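Local coordinates for protein hemolysin (Xylella fastidiosa, PDB 2OAI) that is probably a membrane transport-associated protein of the CNNM/CorC family, represented here by its CorC_HlyC domain, which binds calcium and may bind flavin adenine dinucleotide, at residues A[28-31]-A[32-36]; A[48-51]-A[52-55]. All coordinates share one frame; numbering follows the deposited sequence.

Interaction 1: A[28-31]-A[32-36]; sequences IEEL and REVLG
Helix 28-35 is a short amphipathic helix, and its two turns are joined by main-chain bonds running from Arg-32, Glu-33, Val-34 and Leu-35 back to Ile-28, Glu-29, Glu-30 and Leu-31. The first of these, Arg-32 N to Ile-28 O, is 2.8 Å long, whereas Glu-33 N to Glu-29 O stretches to 3.3 Å. On the inner face Leu-31 and Leu-35 meet through their branches, with CD1 of Leu-31 lying 3.8 Å from CD1 of Leu-35. The first torsion of Leu-31 (chi1 -177°) sets CG opposite the backbone N and leans the side chain along the helix toward Leu-35. Both leucines continue onto Trp-70 of strand 67-70, while Leu-31 also reaches Leu-50 and Met-53 of helix 50-58. At one flank the extended Arg-32 chain runs past Ile-28, whose CG2 methyl lies obliquely against the guanidinium, 3.8 Å from NE of Arg-32, a van der Waals contact. The outer side is acidic: in the Glu-30 conformer modelled here, one of two, OE2 of Glu-30 stands 3.4 Å from OE1 of Glu-33, two acceptors with their carboxylate planes turned 67° apart, a pairing likely to be unfavourable if both are charged. Beyond Leu-35 the chain leaves helical geometry at Gly-36, which has positive phi and whose N bonds to Glu-33 O at 3.2 Å. Together with the bond from Ala-37 N to Arg-32 O, this makes Gly-36 the C-prime residue of a Schellman motif, a classic helix C-terminal stop.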
loop_
_atom_site.group_PDB
_atom_site.type_symbol
_atom_site.label_atom_id
_atom_site.label_comp_id
_atom_site.label_asym_id
_atom_site.label_seq_id
_atom_site.Cartn_x
_atom_site.Cartn_y
_atom_site.Cartn_z
ATOM N N ILE A 28 -8.239 17.085 -1.307
ATOM C CA ILE A 28 -9.394 16.600 -2.091
ATOM C C ILE A 28 -9.538 17.354 -3.426
ATOM O O ILE A 28 -9.929 16.770 -4.436
ATOM C CB ILE A 28 -10.719 16.685 -1.262
ATOM C CG1 ILE A 28 -10.709 15.673 -0.113
ATOM C CG2 ILE A 28 -11.990 16.525 -2.155
ATOM C CD1 ILE A 28 -10.658 14.190 -0.503
ATOM N N GLU A 29 -9.197 18.637 -3.439
ATOM C CA GLU A 29 -9.273 19.424 -4.672
ATOM C C GLU A 29 -8.379 18.812 -5.725
ATOM O O GLU A 29 -8.763 18.685 -6.892
ATOM C CB GLU A 29 -8.799 20.848 -4.449
ATOM C CG GLU A 29 -9.659 21.667 -3.559
ATOM C CD GLU A 29 -9.342 23.140 -3.713
ATOM O OE1 GLU A 29 -8.330 23.594 -3.125
ATOM O OE2 GLU A 29 -10.094 23.837 -4.436
ATOM N N GLU A 30 -7.175 18.448 -5.299
ATOM C CA GLU A 30 -6.194 17.880 -6.199
ATOM C C GLU A 30 -6.596 16.464 -6.591
ATOM O O GLU A 30 -6.406 16.054 -7.727
ATOM C CB GLU A 30 -4.802 17.891 -5.551
ATOM C CG GLU A 30 -3.840 18.925 -6.141
ATOM C CD GLU A 30 -3.362 18.540 -7.548
ATOM O OE1 GLU A 30 -3.534 17.365 -7.952
ATOM O OE2 GLU A 30 -2.811 19.411 -8.252
ATOM N N LEU A 31 -7.157 15.720 -5.646
ATOM C CA LEU A 31 -7.676 14.387 -5.930
ATOM C C LEU A 31 -8.774 14.455 -7.011
ATOM O O LEU A 31 -8.778 13.649 -7.952
ATOM C CB LEU A 31 -8.210 13.740 -4.650
ATOM C CG LEU A 31 -8.728 12.300 -4.773
ATOM C CD1 LEU A 31 -7.644 11.294 -5.194
ATOM C CD2 LEU A 31 -9.415 11.846 -3.467
ATOM N N ARG A 32 -9.676 15.434 -6.904
ATOM C CA ARG A 32 -10.755 15.560 -7.871
ATOM C C ARG A 32 -10.179 15.743 -9.260
ATOM O O ARG A 32 -10.710 15.197 -10.228
ATOM C CB ARG A 32 -11.673 16.753 -7.568
ATOM C CG ARG A 32 -12.575 16.500 -6.384
ATOM C CD ARG A 32 -13.743 17.537 -6.286
ATOM N NE ARG A 32 -14.365 17.432 -4.961
ATOM C CZ ARG A 32 -15.265 16.506 -4.605
ATOM N NH1 ARG A 32 -15.737 16.496 -3.360
ATOM N NH2 ARG A 32 -15.707 15.601 -5.483
ATOM N N GLU A 33 -9.124 16.545 -9.346
ATOM C CA GLU A 33 -8.524 16.866 -10.644
ATOM C C GLU A 33 -7.892 15.620 -11.247
ATOM O O GLU A 33 -8.110 15.325 -12.423
ATOM C CB GLU A 33 -7.472 17.972 -10.532
ATOM C CG GLU A 33 -7.995 19.297 -10.026
ATOM C CD GLU A 33 -6.914 20.400 -9.996
ATOM O OE1 GLU A 33 -5.989 20.346 -9.131
ATOM O OE2 GLU A 33 -7.015 21.325 -10.832
ATOM N N VAL A 34 -7.148 14.860 -10.445
ATOM C CA VAL A 34 -6.405 13.691 -10.958
ATOM C C VAL A 34 -7.259 12.450 -11.256
ATOM O O VAL A 34 -6.838 11.554 -11.995
ATOM C CB VAL A 34 -5.216 13.303 -10.045
ATOM C CG1 VAL A 34 -4.389 14.542 -9.710
ATOM C CG2 VAL A 34 -5.706 12.595 -8.783
ATOM N N LEU A 35 -8.450 12.394 -10.677
ATOM C CA LEU A 35 -9.402 11.346 -11.007
ATOM C C LEU A 35 -10.405 11.781 -12.065
ATOM O O LEU A 35 -11.147 10.943 -12.580
ATOM C CB LEU A 35 -10.189 10.938 -9.773
ATOM C CG LEU A 35 -9.454 10.461 -8.512
ATOM C CD1 LEU A 35 -10.495 10.072 -7.454
ATOM C CD2 LEU A 35 -8.439 9.317 -8.773
ATOM N N GLY A 36 -10.447 13.080 -12.366
ATOM C CA GLY A 36 -11.520 13.654 -13.173
ATOM C C GLY A 36 -12.880 13.471 -12.515
ATOM O O GLY A 36 -13.869 13.223 -13.196
#

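Interaction 2: A[48-51]-A[52-55]; sequences HTLA and GMCI
The backbone oxygen of Thr-49 accepts the amide of Met-53 at 2.9 Å, the shortest hydrogen bond between 48-51 and 52-55, and starts the first turn of helix 50-58. Thr-49 is the N-cap: its OG1 takes the N-H of Gly-52 at 3.1 Å, with an N-H...O angle of 161°. A first torsion of 70° tucks OG1 between the backbone N and the carbonyl carbon, bringing the hydroxyl over the start of the helix to meet an amide that has no earlier helical carbonyl to bond. Main-chain bonds then follow from Cys-54 N to Leu-50 O and from Ile-55 N to Ala-51 O, both 3.0 Å long, the latter nearly in line with its carbonyl.

Around the helix, Ala-51, Cys-54 and Ile-55 all meet Ile-85 of strand 84-85, in the region that carries calcium ligand Asp-86. The side chain of Ile-55 comes to about 7 Å from that of Leu-80, another calcium-binding residue, whereas the side chain of Ala-51 is about 11 Å from the bound calcium ion and Ala-51 is not a ligand. On the buried side, strand 67-70 supplies Phe-68 and Trp-70 against selenomethionine Met-53, and Leu-88 lies against Leu-50. Here Leu-50 and Met-53 slant across one another. Met-53 is extended as far as SE and then bends (chi3 73°), turning its terminal methyl back toward the leucine, where CE of Met-53 packs 3.9 Å from CD1 of Leu-50.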
loop_
_atom_site.group_PDB
_atom_site.type_symbol
_atom_site.label_atom_id
_atom_site.label_comp_id
_atom_site.label_asym_id
_atom_site.label_seq_id
_atom_site.Cartn_x
_atom_site.Cartn_y
_atom_site.Cartn_z
ATOM N N HIS A 48 -10.475 18.044 4.065
ATOM C CA HIS A 48 -9.881 18.655 2.892
ATOM C C HIS A 48 -8.808 17.765 2.274
ATOM O O HIS A 48 -8.205 18.145 1.276
ATOM C CB HIS A 48 -9.334 20.055 3.195
ATOM C CG HIS A 48 -8.138 20.048 4.093
ATOM N ND1 HIS A 48 -8.232 19.856 5.458
ATOM C CD2 HIS A 48 -6.817 20.183 3.821
ATOM C CE1 HIS A 48 -7.019 19.867 5.988
ATOM N NE2 HIS A 48 -6.143 20.061 5.015
ATOM N N THR A 49 -8.567 16.604 2.872
ATOM C CA THR A 49 -7.585 15.663 2.346
ATOM C C THR A 49 -8.206 14.271 2.182
ATOM O O THR A 49 -9.262 13.957 2.767
ATOM C CB THR A 49 -6.339 15.487 3.268
ATOM O OG1 THR A 49 -6.718 14.777 4.460
ATOM C CG2 THR A 49 -5.686 16.817 3.621
ATOM N N LEU A 50 -7.526 13.440 1.402
ATOM C CA LEU A 50 -7.928 12.039 1.234
ATOM C C LEU A 50 -8.042 11.266 2.557
ATOM O O LEU A 50 -9.053 10.571 2.780
ATOM C CB LEU A 50 -6.980 11.345 0.238
ATOM C CG LEU A 50 -7.196 9.853 -0.085
ATOM C CD1 LEU A 50 -8.657 9.562 -0.492
ATOM C CD2 LEU A 50 -6.229 9.452 -1.195
ATOM N N ALA A 51 -7.052 11.381 3.456
ATOM C CA ALA A 51 -7.160 10.680 4.744
ATOM C C ALA A 51 -8.386 11.189 5.515
ATOM O O ALA A 51 -9.124 10.410 6.125
ATOM C CB ALA A 51 -5.886 10.876 5.582
ATOM N N GLY A 52 -8.577 12.511 5.500
ATOM C CA GLY A 52 -9.715 13.152 6.172
ATOM C C GLY A 52 -11.040 12.598 5.659
ATOM O O GLY A 52 -11.955 12.334 6.455
HETATM N N MSE A 53 -11.122 12.395 4.344
HETATM C CA MSE A 53 -12.325 11.867 3.747
HETATM C C MSE A 53 -12.581 10.438 4.221
HETATM O O MSE A 53 -13.730 10.066 4.487
HETATM C CB MSE A 53 -12.248 11.897 2.229
HETATM C CG MSE A 53 -13.478 11.294 1.638
HETATM SE SE MSE A 53 -13.706 11.670 -0.251
HETATM C CE MSE A 53 -12.440 10.597 -0.931
ATOM N N CYS A 54 -11.511 9.648 4.320
ATOM C CA CYS A 54 -11.630 8.302 4.872
ATOM C C CYS A 54 -12.174 8.287 6.299
ATOM O O CYS A 54 -13.074 7.504 6.605
ATOM C CB CYS A 54 -10.295 7.574 4.828
ATOM S SG CYS A 54 -9.749 7.264 3.135
ATOM N N ILE A 55 -11.617 9.131 7.171
ATOM C CA ILE A 55 -12.027 9.137 8.585
ATOM C C ILE A 55 -13.501 9.549 8.659
ATOM O O ILE A 55 -14.284 8.985 9.433
ATOM C CB ILE A 55 -11.119 10.091 9.453
ATOM C CG1 ILE A 55 -9.674 9.565 9.518
ATOM C CG2 ILE A 55 -11.745 10.344 10.844
ATOM C CD1 ILE A 55 -9.456 8.262 10.322
#

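After strands 12-14 and 20-22, the chain enters helix 28-35, where interaction 1 forms within consecutive turns and finishes at Gly-36. A linker, of which 38-44 is not modelled and is probably mobile, then leads to interaction 2 at the start of helix 50-58. The two local contacts are in series, neither crossing nor enclosing the other, and neither closes a long loop. They nevertheless touch: Ile-28 N probably bonds to His-48 O at 2.8 Å, joining the starts of both helices, and Ile-28 CD1 packs against Thr-49 O. Strand 67-70 touches both helices through Trp-70, so the pair is tied to the five-stranded antiparallel sheet.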